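Local coordinates for peroxisomal membrane protein LPX1 (Saccharomyces cerevisiae, PDB 2Y6U) that hydrolyses ester bonds of lipids in peroxisomes, with acyl esterase, triacylglycerol lipase and phospholipase A activity, at residues A[82-87]-A[343-348]; A[97-102]-A[236-241]; A[103-108]-A[252-257]; A[312-317]-A[338-343]. One frame throughout, in Å; residues are numbered along the deposited sequence.

Contact 1: residues A[82-87]-A[343-348]; sequences GNYAID and EFVLTS
V345 meets Y84 with both of its methyl branches, but not equally. CG1 is the closer one: V345 CG1 sits 3.4 Å from Y84 CD2 and also reaches the ring root, where Y84 CG is 3.9 Å away. CG2 lies over one ring face, 4.2 Å above the plane and displaced toward the rim. The torsions are consistent with this. In Y84, CG lies between the backbone N and the carbonyl carbon (chi1 63°), with the ring turned to helix 330-347. In V345, CG1 is anti to the backbone N (chi1 -180°), leaving CG2 beside that nitrogen.

Further out, the contact changes from ring to backbone. V345 CG1 lies 3.9 Å from G82 O, and L346 brings CD2 to within 4.0 Å of G82 CA, so the glycine offers its main chain as the surface. The hydroxyl OH of Y84 is hydrogen-bonded to ND1 of H342, about one turn before V345 on the same helix, so that ring is fixed at its tip as well as along its flank.

Where strand 84-92 begins, N83 and Y84 both face D79 in a G1 beta bulge. V345 additionally touches L53 of strand 51-58. The whole shows how an alpha/beta-hydrolase fold seats a helix against its central sheet, here helix 330-347 beside the start of strand 84-92.

Contact 2: residues A[97-102]-A[236-241]; sequences HGDSAV and IDFERT
F238 reaches G98 and D99 through the far end of its ring, and these three residues account for most of the buried surface. With CG anti to the backbone N (chi1 171°), the ring extends from helix 229-239 toward the start of helix 98-103. G98 CA lies at the ring edge, 3.7 Å from F238 CE2. The D99 carboxylate approaches obliquely, with OD2 3.4 Å from F238 CE1 and the carboxylate and ring planes 53° apart. That carboxylate is held by two lysines, K256 at OD1 and K65 at OD2, and K256 also forms a cation-pi contact with F238. No direct hydrogen bond crosses, but one water does the joining: it accepts from G98 N at 2.8 Å and donates to E239 OE2 at 2.7 Å. The contact lies where helix 98-103, which follows strand 84-92 of the central sheet, faces the end of helix 229-239, just before that chain enters strand 240-241 and pairs antiparallel with strand 253-255.

Contact 3: residues A[103-108]-A[252-257]; sequences RNRGRL and PVRTKM
R105 sends its side chain across to the main chain of T255 and K256, passing beside R254 on the way. From CB the chain starts with CG anti to the carbonyl carbon, then bends at chi2 (-84°) and again at chi3, which turns the head along R254. R105 CD comes within 4.0 Å of R254 NH2, and R105 NE lies 3.7 Å from that same nitrogen. R105 CZ lies 3.7 Å from K256 O and 4.1 Å from R254 NE. The two guanidinium planes are only 9° apart, each group lying over a face of the other, while the side chains run past one another in opposite directions. At the tip, R105 NH1 donates to K256 O at 2.8 Å, nearly straight at 166° and in the guanidinium plane. R105 NH2 donates to T255 O at 3.2 Å in a more bent bond, approaching from above the carbonyl plane, and is also 3.7 Å from R254 NE. E258 adds a weak, long ion pair to R105 NH1. Next along the chain, G106 O accepts from R363 of the second subunit, so this turn also takes part in the dimer contact. Chemically, two successive carbonyls hold the edge of one arginine, which probably offsets much of the cost of stationing a second positive group over its face.

Contact 4: residues A[312-317]-A[338-343]; sequences NYHLDV and NHHIHE
D316 OD1 is gripped twice: by H314 NE2 at 3.1 Å, which reaches it from above the carboxylate plane, and by R336 in a salt bridge. The other oxygen, D316 OD2, accepts a hydrogen bond from H340 NE2 at 2.7 Å, with an N-H...O angle of 150°. It uses its syn lone pair, and lies slightly out of the imidazole plane. One carboxylate thus ties two histidines together. The same two rings also meet each other: the edge of H340 points at the face of H314, centroids 4.7 Å apart and planes at 61°, with H340 CE1 standing over it toward the rim, 3.5 Å from H314 NE2. A chi1 of -69° helps carry the H340 ring toward strand 313-318. With both oxygens bonded, rotation of the buried carboxylate is fixed, and its charge probably favours keeping NE2 of each histidine protonated. H314 and D316 point from strand 313-318, the last strand of the central sheet, onto helix 330-347; H340 in turn leans on I288 of the adjacent parallel strand 286-292.

In the fold
The four contacts form two pairs at opposite sides of the chain's centre. Contacts 1 and 4 share E343 and helix 330-347, with centres about 13 Å apart; Y84 OH and H342 ND1, 2.5 Å apart, join them by a probable hydrogen bond. Contacts 2 and 3 lie about 8 Å apart, centre to centre, and touch directly: E239 OE1 meets M257 N at 2.9 Å, a probable hydrogen bond, and H97 CD2 packs on M257 SD at 3.3 Å. The two pairs are 31 to 40 Å apart between centres. A glycerol, probably from the crystallisation liquor, lies about 4 Å from the T255 side chain and may mark a pocket beside contact 3. The central sheet used by contacts 1 and 4 also carries the probable GxSxG nucleophile elbow, after strand 137-144.

Contact 1: residues A[82-87]-A[343-348]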
loop_
_atom_site.group_PDB
_atom_site.type_symbol
_atom_site.label_atom_id
_atom_site.label_comp_id
_atom_site.label_asym_id
_atom_site.label_seq_id
_atom_site.Cartn_x
_atom_site.Cartn_y
_atom_site.Cartn_z
ATOM N N GLY A 82 9.131 -30.202 -13.756
ATOM C CA GLY A 82 9.110 -28.918 -13.025
ATOM C C GLY A 82 7.775 -28.645 -12.314
ATOM O O GLY A 82 7.661 -27.688 -11.538
ATOM N N ASN A 83 6.766 -29.475 -12.634
ATOM C CA ASN A 83 5.482 -29.549 -11.937
ATOM C C ASN A 83 4.840 -28.185 -11.576
ATOM O O ASN A 83 4.581 -27.863 -10.412
ATOM C CB ASN A 83 5.586 -30.439 -10.714
ATOM C CG ASN A 83 4.357 -31.247 -10.529
ATOM O OD1 ASN A 83 3.314 -30.922 -11.120
ATOM N ND2 ASN A 83 4.459 -32.329 -9.761
ATOM N N TYR A 84 4.610 -27.422 -12.624
ATOM C CA TYR A 84 3.939 -26.132 -12.520
ATOM C C TYR A 84 2.954 -26.036 -13.702
ATOM O O TYR A 84 3.064 -26.803 -14.689
ATOM C CB TYR A 84 4.978 -25.002 -12.550
ATOM C CG TYR A 84 5.835 -24.851 -13.829
ATOM C CD1 TYR A 84 5.348 -24.190 -14.949
ATOM C CD2 TYR A 84 7.151 -25.318 -13.879
ATOM C CE1 TYR A 84 6.117 -24.020 -16.096
ATOM C CE2 TYR A 84 7.929 -25.154 -15.028
ATOM C CZ TYR A 84 7.407 -24.480 -16.133
ATOM O OH TYR A 84 8.173 -24.309 -17.292
ATOM N N ALA A 85 2.027 -25.116 -13.575
ATOM C CA ALA A 85 1.111 -24.720 -14.623
ATOM C C ALA A 85 0.520 -23.369 -14.296
ATOM O O ALA A 85 0.285 -23.037 -13.137
ATOM C CB ALA A 85 -0.066 -25.804 -14.799
ATOM N N ILE A 86 0.248 -22.605 -15.339
ATOM C CA ILE A 86 -0.458 -21.355 -15.216
ATOM C C ILE A 86 -1.854 -21.576 -14.700
ATOM O O ILE A 86 -2.636 -22.407 -15.233
ATOM C CB ILE A 86 -0.549 -20.552 -16.541
ATOM C CG1 ILE A 86 0.839 -20.094 -16.971
ATOM C CG2 ILE A 86 -1.411 -19.272 -16.355
ATOM C CD1 ILE A 86 0.798 -19.535 -18.400
ATOM N N ASP A 87 -2.188 -20.908 -13.612
ATOM C CA ASP A 87 -3.518 -21.048 -13.089
ATOM C C ASP A 87 -4.356 -19.855 -13.480
ATOM O O ASP A 87 -5.448 -20.032 -13.937
ATOM C CB ASP A 87 -3.452 -21.245 -11.591
ATOM C CG ASP A 87 -4.755 -21.752 -10.999
ATOM O OD1 ASP A 87 -5.237 -22.858 -11.416
ATOM O OD2 ASP A 87 -5.299 -20.999 -10.145
ATOM N N GLU A 343 12.987 -21.076 -15.666
ATOM C CA GLU A 343 14.190 -21.203 -14.841
ATOM C C GLU A 343 13.848 -20.830 -13.375
ATOM O O GLU A 343 14.329 -21.429 -12.446
ATOM C CB GLU A 343 15.300 -20.272 -15.359
ATOM C CG GLU A 343 15.894 -20.660 -16.714
ATOM C CD GLU A 343 16.581 -22.048 -16.744
ATOM O OE1 GLU A 343 17.215 -22.475 -15.746
ATOM O OE2 GLU A 343 16.494 -22.716 -17.781
ATOM N N PHE A 344 13.028 -19.804 -13.205
ATOM C CA PHE A 344 12.698 -19.337 -11.842
ATOM C C PHE A 344 11.991 -20.425 -11.033
ATOM O O PHE A 344 12.413 -20.758 -9.899
ATOM C CB PHE A 344 11.881 -18.016 -11.916
ATOM C CG PHE A 344 11.507 -17.468 -10.569
ATOM C CD1 PHE A 344 12.383 -16.681 -9.874
ATOM C CD2 PHE A 344 10.313 -17.827 -9.947
ATOM C CE1 PHE A 344 12.143 -16.265 -8.564
ATOM C CE2 PHE A 344 10.017 -17.361 -8.623
ATOM C CZ PHE A 344 10.967 -16.625 -7.921
ATOM N N VAL A 345 10.949 -21.044 -11.623
ATOM C CA VAL A 345 10.260 -22.161 -10.967
ATOM C C VAL A 345 11.202 -23.337 -10.601
ATOM O O VAL A 345 11.180 -23.857 -9.483
ATOM C CB VAL A 345 9.120 -22.710 -11.823
ATOM C CG1 VAL A 345 8.413 -23.881 -11.093
ATOM C CG2 VAL A 345 8.154 -21.615 -12.229
ATOM N N LEU A 346 12.063 -23.708 -11.529
ATOM C CA LEU A 346 12.956 -24.818 -11.312
ATOM C C LEU A 346 13.839 -24.652 -10.087
ATOM O O LEU A 346 14.143 -25.646 -9.429
ATOM C CB LEU A 346 13.830 -25.069 -12.552
ATOM C CG LEU A 346 13.291 -26.099 -13.557
ATOM C CD1 LEU A 346 14.377 -26.445 -14.554
ATOM C CD2 LEU A 346 12.800 -27.389 -12.878
ATOM N N THR A 347 14.253 -23.428 -9.780
ATOM C CA THR A 347 15.105 -23.192 -8.638
ATOM C C THR A 347 14.340 -22.701 -7.401
ATOM O O THR A 347 14.943 -22.403 -6.363
ATOM C CB THR A 347 16.227 -22.176 -9.017
ATOM O OG1 THR A 347 15.658 -20.936 -9.373
ATOM C CG2 THR A 347 17.071 -22.687 -10.227
ATOM N N SER A 348 13.010 -22.629 -7.489
ATOM C CA SER A 348 12.249 -22.020 -6.410
ATOM C C SER A 348 12.080 -23.012 -5.246
ATOM O O SER A 348 11.764 -24.150 -5.498
ATOM C CB SER A 348 10.893 -21.528 -6.898
ATOM O OG SER A 348 10.358 -20.689 -5.898
#

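Contact 2: residues A[97-102]-A[236-241]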
loop_
_atom_site.group_PDB
_atom_site.type_symbol
_atom_site.label_atom_id
_atom_site.label_comp_id
_atom_site.label_asym_id
_atom_site.label_seq_id
_atom_site.Cartn_x
_atom_site.Cartn_y
_atom_site.Cartn_z
ATOM N N HIS A 97 -7.367 4.169 -19.126
ATOM C CA HIS A 97 -7.114 3.381 -20.331
ATOM C C HIS A 97 -8.257 2.365 -20.628
ATOM O O HIS A 97 -8.889 1.882 -19.709
ATOM C CB HIS A 97 -5.789 2.607 -20.218
ATOM C CG HIS A 97 -4.565 3.488 -20.244
ATOM N ND1 HIS A 97 -4.201 4.279 -19.158
ATOM C CD2 HIS A 97 -3.576 3.621 -21.167
ATOM C CE1 HIS A 97 -3.110 4.964 -19.493
ATOM N NE2 HIS A 97 -2.663 4.521 -20.656
ATOM N N GLY A 98 -8.432 1.996 -21.888
ATOM C CA GLY A 98 -9.212 0.784 -22.227
ATOM C C GLY A 98 -10.610 0.854 -21.654
ATOM O O GLY A 98 -11.274 1.889 -21.718
ATOM N N ASP A 99 -11.064 -0.276 -21.112
ATOM C CA ASP A 99 -12.458 -0.422 -20.671
ATOM C C ASP A 99 -12.622 0.321 -19.385
ATOM O O ASP A 99 -13.757 0.748 -19.061
ATOM C CB ASP A 99 -12.834 -1.900 -20.555
ATOM C CG ASP A 99 -12.992 -2.576 -21.925
ATOM O OD1 ASP A 99 -13.431 -1.937 -22.905
ATOM O OD2 ASP A 99 -12.683 -3.777 -22.010
ATOM N N SER A 100 -11.517 0.535 -18.648
ATOM C CA SER A 100 -11.627 1.276 -17.421
ATOM C C SER A 100 -11.940 2.730 -17.718
ATOM O O SER A 100 -12.842 3.299 -17.111
ATOM C CB SER A 100 -10.338 1.212 -16.625
ATOM O OG SER A 100 -10.140 -0.135 -16.158
ATOM N N ALA A 101 -11.313 3.258 -18.783
ATOM C CA ALA A 101 -11.591 4.630 -19.208
ATOM C C ALA A 101 -13.024 4.822 -19.597
ATOM O O ALA A 101 -13.629 5.843 -19.315
ATOM C CB ALA A 101 -10.660 5.078 -20.407
ATOM N N VAL A 102 -13.578 3.842 -20.314
ATOM C CA VAL A 102 -14.971 3.899 -20.690
ATOM C C VAL A 102 -15.844 3.955 -19.416
ATOM O O VAL A 102 -16.764 4.777 -19.346
ATOM C CB VAL A 102 -15.332 2.706 -21.656
ATOM C CG1 VAL A 102 -16.870 2.619 -21.996
ATOM C CG2 VAL A 102 -14.438 2.793 -23.002
ATOM N N ILE A 236 -6.999 -2.313 -32.954
ATOM C CA ILE A 236 -7.994 -1.633 -33.770
ATOM C C ILE A 236 -9.401 -1.986 -33.342
ATOM O O ILE A 236 -10.257 -1.108 -33.149
ATOM C CB ILE A 236 -7.748 -1.897 -35.281
ATOM C CG1 ILE A 236 -6.477 -1.154 -35.743
ATOM C CG2 ILE A 236 -9.013 -1.521 -36.116
ATOM C CD1 ILE A 236 -5.799 -1.696 -37.126
ATOM N N ASP A 237 -9.648 -3.269 -33.144
ATOM C CA ASP A 237 -10.972 -3.756 -32.788
ATOM C C ASP A 237 -11.352 -3.386 -31.347
ATOM O O ASP A 237 -12.555 -3.154 -31.047
ATOM C CB ASP A 237 -11.052 -5.283 -32.999
ATOM C CG ASP A 237 -11.056 -5.674 -34.506
ATOM O OD1 ASP A 237 -11.521 -4.858 -35.310
ATOM O OD2 ASP A 237 -10.560 -6.768 -34.884
ATOM N N PHE A 238 -10.372 -3.360 -30.460
ATOM C CA PHE A 238 -10.655 -3.124 -29.010
ATOM C C PHE A 238 -10.951 -1.631 -28.750
ATOM O O PHE A 238 -11.823 -1.267 -27.959
ATOM C CB PHE A 238 -9.499 -3.571 -28.186
ATOM C CG PHE A 238 -9.591 -3.186 -26.726
ATOM C CD1 PHE A 238 -10.264 -3.988 -25.833
ATOM C CD2 PHE A 238 -8.964 -2.046 -26.261
ATOM C CE1 PHE A 238 -10.345 -3.628 -24.503
ATOM C CE2 PHE A 238 -9.035 -1.684 -24.978
ATOM C CZ PHE A 238 -9.720 -2.471 -24.077
ATOM N N GLU A 239 -10.219 -0.766 -29.445
ATOM C CA GLU A 239 -10.329 0.680 -29.252
ATOM C C GLU A 239 -11.573 1.266 -29.889
ATOM O O GLU A 239 -11.981 2.357 -29.523
ATOM C CB GLU A 239 -9.059 1.408 -29.788
ATOM C CG GLU A 239 -7.747 1.219 -28.999
ATOM C CD GLU A 239 -7.814 1.862 -27.569
ATOM O OE1 GLU A 239 -8.673 2.788 -27.394
ATOM O OE2 GLU A 239 -6.950 1.518 -26.679
ATOM N N ARG A 240 -12.158 0.595 -30.892
ATOM C CA ARG A 240 -13.208 1.225 -31.671
ATOM C C ARG A 240 -14.466 1.410 -30.818
ATOM O O ARG A 240 -14.945 0.440 -30.249
ATOM C CB ARG A 240 -13.530 0.353 -32.892
ATOM C CG ARG A 240 -14.623 0.846 -33.773
ATOM C CD ARG A 240 -14.970 -0.232 -34.816
ATOM N NE ARG A 240 -13.972 -0.374 -35.872
ATOM C CZ ARG A 240 -13.152 -1.425 -36.062
ATOM N NH1 ARG A 240 -13.168 -2.482 -35.259
ATOM N NH2 ARG A 240 -12.305 -1.425 -37.093
ATOM N N THR A 241 -14.937 2.656 -30.681
ATOM C CA THR A 241 -16.269 2.958 -30.130
ATOM C C THR A 241 -17.044 3.907 -31.090
ATOM O O THR A 241 -16.449 4.781 -31.777
ATOM C CB THR A 241 -16.253 3.517 -28.666
ATOM O OG1 THR A 241 -16.186 4.955 -28.677
ATOM C CG2 THR A 241 -15.124 2.902 -27.806
HETATM O O HOH W 1 -6.788 2.292 -24.092
#

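Contact 3: residues A[103-108]-A[252-257]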
loop_
_atom_site.group_PDB
_atom_site.type_symbol
_atom_site.label_atom_id
_atom_site.label_comp_id
_atom_site.label_asym_id
_atom_site.label_seq_id
_atom_site.Cartn_x
_atom_site.Cartn_y
_atom_site.Cartn_z
ATOM N N ARG A 103 -15.587 3.086 -18.453
ATOM C CA ARG A 103 -16.414 3.095 -17.208
ATOM C C ARG A 103 -16.328 4.456 -16.486
ATOM O O ARG A 103 -17.305 4.880 -15.902
ATOM C CB ARG A 103 -15.930 2.107 -16.163
ATOM C CG ARG A 103 -16.293 0.637 -16.280
ATOM C CD ARG A 103 -17.680 0.269 -16.047
ATOM N NE ARG A 103 -18.186 0.212 -14.674
ATOM C CZ ARG A 103 -19.265 -0.525 -14.334
ATOM N NH1 ARG A 103 -19.810 -1.315 -15.223
ATOM N NH2 ARG A 103 -19.763 -0.551 -13.104
ATOM N N ASN A 104 -15.123 5.056 -16.542
ATOM C CA ASN A 104 -14.761 6.256 -15.822
ATOM C C ASN A 104 -15.012 7.556 -16.649
ATOM O O ASN A 104 -14.702 8.667 -16.175
ATOM C CB ASN A 104 -13.309 6.185 -15.411
ATOM C CG ASN A 104 -13.084 5.147 -14.337
ATOM O OD1 ASN A 104 -13.945 4.995 -13.491
ATOM N ND2 ASN A 104 -11.939 4.502 -14.335
ATOM N N ARG A 105 -15.719 7.431 -17.768
ATOM C CA ARG A 105 -16.045 8.620 -18.559
ATOM C C ARG A 105 -16.667 9.706 -17.728
ATOM O O ARG A 105 -17.685 9.514 -17.058
ATOM C CB ARG A 105 -16.938 8.279 -19.785
ATOM C CG ARG A 105 -16.155 7.389 -20.774
ATOM C CD ARG A 105 -15.230 8.166 -21.778
ATOM N NE ARG A 105 -15.199 7.623 -23.169
ATOM C CZ ARG A 105 -14.144 7.003 -23.749
ATOM N NH1 ARG A 105 -12.999 6.769 -23.069
ATOM N NH2 ARG A 105 -14.249 6.587 -25.027
ATOM N N GLY A 106 -16.079 10.906 -17.810
ATOM C CA GLY A 106 -16.567 12.078 -17.076
ATOM C C GLY A 106 -16.017 12.208 -15.634
ATOM O O GLY A 106 -16.247 13.221 -15.027
ATOM N N ARG A 107 -15.407 11.158 -15.089
ATOM C CA ARG A 107 -14.873 11.164 -13.733
ATOM C C ARG A 107 -13.407 11.488 -13.613
ATOM O O ARG A 107 -12.961 11.839 -12.514
ATOM C CB ARG A 107 -14.980 9.794 -13.081
ATOM C CG ARG A 107 -16.390 9.246 -12.989
ATOM C CD ARG A 107 -16.318 7.788 -12.432
ATOM N NE ARG A 107 -17.687 7.214 -12.471
ATOM C CZ ARG A 107 -17.914 5.898 -12.534
ATOM N NH1 ARG A 107 -16.887 5.029 -12.556
ATOM N NH2 ARG A 107 -19.162 5.458 -12.613
ATOM N N LEU A 108 -12.661 11.325 -14.707
ATOM C CA LEU A 108 -11.204 11.454 -14.655
ATOM C C LEU A 108 -10.750 12.934 -14.588
ATOM O O LEU A 108 -11.336 13.788 -15.164
ATOM C CB LEU A 108 -10.580 10.779 -15.856
ATOM C CG LEU A 108 -10.734 9.261 -15.998
ATOM C CD1 LEU A 108 -10.306 8.840 -17.443
ATOM C CD2 LEU A 108 -10.062 8.513 -14.812
ATOM N N PRO A 252 -19.045 8.696 -37.149
ATOM C CA PRO A 252 -17.747 8.895 -36.443
ATOM C C PRO A 252 -17.318 7.811 -35.483
ATOM O O PRO A 252 -18.154 7.106 -34.903
ATOM C CB PRO A 252 -17.963 10.179 -35.623
ATOM C CG PRO A 252 -19.028 10.892 -36.279
ATOM C CD PRO A 252 -19.886 9.904 -37.054
ATOM N N VAL A 253 -16.006 7.749 -35.255
ATOM C CA VAL A 253 -15.379 6.743 -34.409
ATOM C C VAL A 253 -14.486 7.446 -33.370
ATOM O O VAL A 253 -13.771 8.385 -33.715
ATOM C CB VAL A 253 -14.485 5.814 -35.233
ATOM C CG1 VAL A 253 -13.681 4.871 -34.309
ATOM C CG2 VAL A 253 -15.290 5.087 -36.271
ATOM N N ARG A 254 -14.585 7.015 -32.118
ATOM C CA ARG A 254 -13.821 7.582 -30.989
ATOM C C ARG A 254 -13.086 6.376 -30.420
ATOM O O ARG A 254 -13.632 5.260 -30.490
ATOM C CB ARG A 254 -14.800 8.176 -29.963
ATOM C CG ARG A 254 -14.194 8.762 -28.678
ATOM C CD ARG A 254 -15.236 9.587 -27.816
ATOM N NE ARG A 254 -14.671 9.975 -26.501
ATOM C CZ ARG A 254 -15.273 10.768 -25.600
ATOM N NH1 ARG A 254 -16.487 11.280 -25.836
ATOM N NH2 ARG A 254 -14.661 11.051 -24.445
ATOM N N THR A 255 -11.871 6.561 -29.899
ATOM C CA THR A 255 -11.168 5.456 -29.252
ATOM C C THR A 255 -11.477 5.422 -27.732
ATOM O O THR A 255 -11.827 6.429 -27.126
ATOM C CB THR A 255 -9.611 5.578 -29.471
ATOM O OG1 THR A 255 -9.176 6.881 -29.063
ATOM C CG2 THR A 255 -9.249 5.409 -30.986
ATOM N N LYS A 256 -11.314 4.249 -27.126
ATOM C CA LYS A 256 -11.440 4.133 -25.704
ATOM C C LYS A 256 -10.371 5.022 -25.045
ATOM O O LYS A 256 -10.650 5.724 -24.054
ATOM C CB LYS A 256 -11.297 2.645 -25.262
ATOM C CG LYS A 256 -12.417 1.788 -25.841
ATOM C CD LYS A 256 -12.389 0.413 -25.281
ATOM C CE LYS A 256 -13.614 -0.389 -25.793
ATOM N NZ LYS A 256 -13.214 -1.862 -25.531
ATOM N N MET A 257 -9.140 4.913 -25.534
ATOM C CA MET A 257 -8.075 5.814 -25.121
ATOM C C MET A 257 -8.340 7.277 -25.517
ATOM O O MET A 257 -8.385 7.615 -26.734
ATOM C CB MET A 257 -6.757 5.387 -25.700
ATOM C CG MET A 257 -5.538 6.063 -25.062
ATOM S SD MET A 257 -5.327 5.377 -23.339
ATOM C CE MET A 257 -4.853 6.886 -22.417
#

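Contact 4: residues A[312-317]-A[338-343]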
loop_
_atom_site.group_PDB
_atom_site.type_symbol
_atom_site.label_atom_id
_atom_site.label_comp_id
_atom_site.label_asym_id
_atom_site.label_seq_id
_atom_site.Cartn_x
_atom_site.Cartn_y
_atom_site.Cartn_z
ATOM N N ASN A 312 19.025 -8.318 -7.637
ATOM C CA ASN A 312 18.896 -9.565 -8.353
ATOM C C ASN A 312 18.373 -9.253 -9.718
ATOM O O ASN A 312 17.168 -9.215 -9.954
ATOM C CB ASN A 312 17.979 -10.550 -7.583
ATOM C CG ASN A 312 18.014 -11.986 -8.135
ATOM O OD1 ASN A 312 18.684 -12.245 -9.170
ATOM N ND2 ASN A 312 17.316 -12.920 -7.473
ATOM N N TYR A 313 19.278 -9.000 -10.658
ATOM C CA TYR A 313 18.931 -8.334 -11.909
ATOM C C TYR A 313 19.480 -9.093 -13.110
ATOM O O TYR A 313 20.639 -9.648 -13.038
ATOM C CB TYR A 313 19.607 -6.978 -11.876
ATOM C CG TYR A 313 19.491 -6.134 -13.136
ATOM C CD1 TYR A 313 18.430 -5.324 -13.352
ATOM C CD2 TYR A 313 20.478 -6.215 -14.169
ATOM C CE1 TYR A 313 18.294 -4.585 -14.443
ATOM C CE2 TYR A 313 20.380 -5.469 -15.234
ATOM C CZ TYR A 313 19.304 -4.631 -15.417
ATOM O OH TYR A 313 19.235 -3.846 -16.533
ATOM N N HIS A 314 18.672 -9.179 -14.181
ATOM C CA HIS A 314 19.101 -9.792 -15.415
ATOM C C HIS A 314 18.606 -8.957 -16.567
ATOM O O HIS A 314 17.403 -8.689 -16.648
ATOM C CB HIS A 314 18.526 -11.184 -15.554
ATOM C CG HIS A 314 18.812 -11.824 -16.899
ATOM N ND1 HIS A 314 19.844 -12.723 -17.112
ATOM C CD2 HIS A 314 18.239 -11.637 -18.115
ATOM C CE1 HIS A 314 19.827 -13.123 -18.372
ATOM N NE2 HIS A 314 18.903 -12.438 -19.018
ATOM N N LEU A 315 19.479 -8.565 -17.493
ATOM C CA LEU A 315 19.092 -7.823 -18.681
ATOM C C LEU A 315 18.988 -8.796 -19.870
ATOM O O LEU A 315 19.889 -9.658 -20.090
ATOM C CB LEU A 315 20.154 -6.729 -19.047
ATOM C CG LEU A 315 19.767 -5.841 -20.272
ATOM C CD1 LEU A 315 18.642 -4.798 -19.903
ATOM C CD2 LEU A 315 21.062 -5.278 -20.880
ATOM N N ASP A 316 17.913 -8.652 -20.685
ATOM C CA ASP A 316 17.843 -9.295 -22.001
ATOM C C ASP A 316 17.638 -8.227 -23.046
ATOM O O ASP A 316 16.795 -7.364 -22.877
ATOM C CB ASP A 316 16.619 -10.164 -22.205
ATOM C CG ASP A 316 16.745 -11.442 -21.619
ATOM O OD1 ASP A 316 17.763 -12.164 -21.907
ATOM O OD2 ASP A 316 15.881 -11.687 -20.759
ATOM N N VAL A 317 18.414 -8.266 -24.086
ATOM C CA VAL A 317 18.350 -7.225 -25.139
ATOM C C VAL A 317 17.713 -7.930 -26.358
ATOM O O VAL A 317 18.199 -8.977 -26.791
ATOM C CB VAL A 317 19.738 -6.682 -25.450
ATOM C CG1 VAL A 317 19.766 -5.739 -26.641
ATOM C CG2 VAL A 317 20.342 -5.911 -24.211
ATOM N N ASN A 338 8.964 -16.843 -21.157
ATOM C CA ASN A 338 8.838 -18.282 -20.857
ATOM C C ASN A 338 10.128 -18.854 -20.269
ATOM O O ASN A 338 10.113 -19.680 -19.354
ATOM C CB ASN A 338 8.429 -19.057 -22.102
ATOM C CG ASN A 338 6.984 -18.766 -22.515
ATOM O OD1 ASN A 338 6.213 -18.163 -21.710
ATOM N ND2 ASN A 338 6.634 -19.118 -23.742
ATOM N N HIS A 339 11.258 -18.464 -20.869
ATOM C CA HIS A 339 12.537 -18.907 -20.401
ATOM C C HIS A 339 12.704 -18.545 -18.938
ATOM O O HIS A 339 13.048 -19.391 -18.073
ATOM C CB HIS A 339 13.681 -18.247 -21.254
ATOM C CG HIS A 339 15.034 -18.452 -20.663
ATOM N ND1 HIS A 339 15.678 -19.667 -20.729
ATOM C CD2 HIS A 339 15.855 -17.621 -19.959
ATOM C CE1 HIS A 339 16.857 -19.569 -20.135
ATOM N NE2 HIS A 339 16.973 -18.352 -19.631
ATOM N N HIS A 340 12.454 -17.282 -18.623
ATOM C CA HIS A 340 12.731 -16.830 -17.266
ATOM C C HIS A 340 11.784 -17.408 -16.263
ATOM O O HIS A 340 12.172 -17.731 -15.146
ATOM C CB HIS A 340 12.803 -15.317 -17.158
ATOM C CG HIS A 340 13.989 -14.746 -17.826
ATOM N ND1 HIS A 340 15.280 -15.022 -17.421
ATOM C CD2 HIS A 340 14.082 -14.005 -18.952
ATOM C CE1 HIS A 340 16.120 -14.431 -18.265
ATOM N NE2 HIS A 340 15.413 -13.779 -19.181
ATOM N N ILE A 341 10.541 -17.566 -16.621
ATOM C CA ILE A 341 9.601 -18.200 -15.675
ATOM C C ILE A 341 9.965 -19.640 -15.420
ATOM O O ILE A 341 9.958 -20.158 -14.271
ATOM C CB ILE A 341 8.138 -18.129 -16.259
ATOM C CG1 ILE A 341 7.626 -16.643 -16.225
ATOM C CG2 ILE A 341 7.201 -19.051 -15.487
ATOM C CD1 ILE A 341 6.189 -16.516 -16.888
ATOM N N HIS A 342 10.306 -20.357 -16.503
ATOM C CA HIS A 342 10.730 -21.742 -16.331
ATOM C C HIS A 342 11.952 -21.866 -15.420
ATOM O O HIS A 342 11.952 -22.670 -14.481
ATOM C CB HIS A 342 11.075 -22.362 -17.710
ATOM C CG HIS A 342 11.531 -23.777 -17.645
ATOM N ND1 HIS A 342 10.656 -24.828 -17.487
ATOM C CD2 HIS A 342 12.766 -24.325 -17.750
ATOM C CE1 HIS A 342 11.337 -25.970 -17.506
ATOM N NE2 HIS A 342 12.618 -25.695 -17.651
ATOM N N GLU A 343 12.987 -21.076 -15.666
ATOM C CA GLU A 343 14.190 -21.203 -14.841
ATOM C C GLU A 343 13.848 -20.830 -13.375
ATOM O O GLU A 343 14.329 -21.429 -12.446
ATOM C CB GLU A 343 15.300 -20.272 -15.359
ATOM C CG GLU A 343 15.894 -20.660 -16.714
ATOM C CD GLU A 343 16.581 -22.048 -16.744
ATOM O OE1 GLU A 343 17.215 -22.475 -15.746
ATOM O OE2 GLU A 343 16.494 -22.716 -17.781
#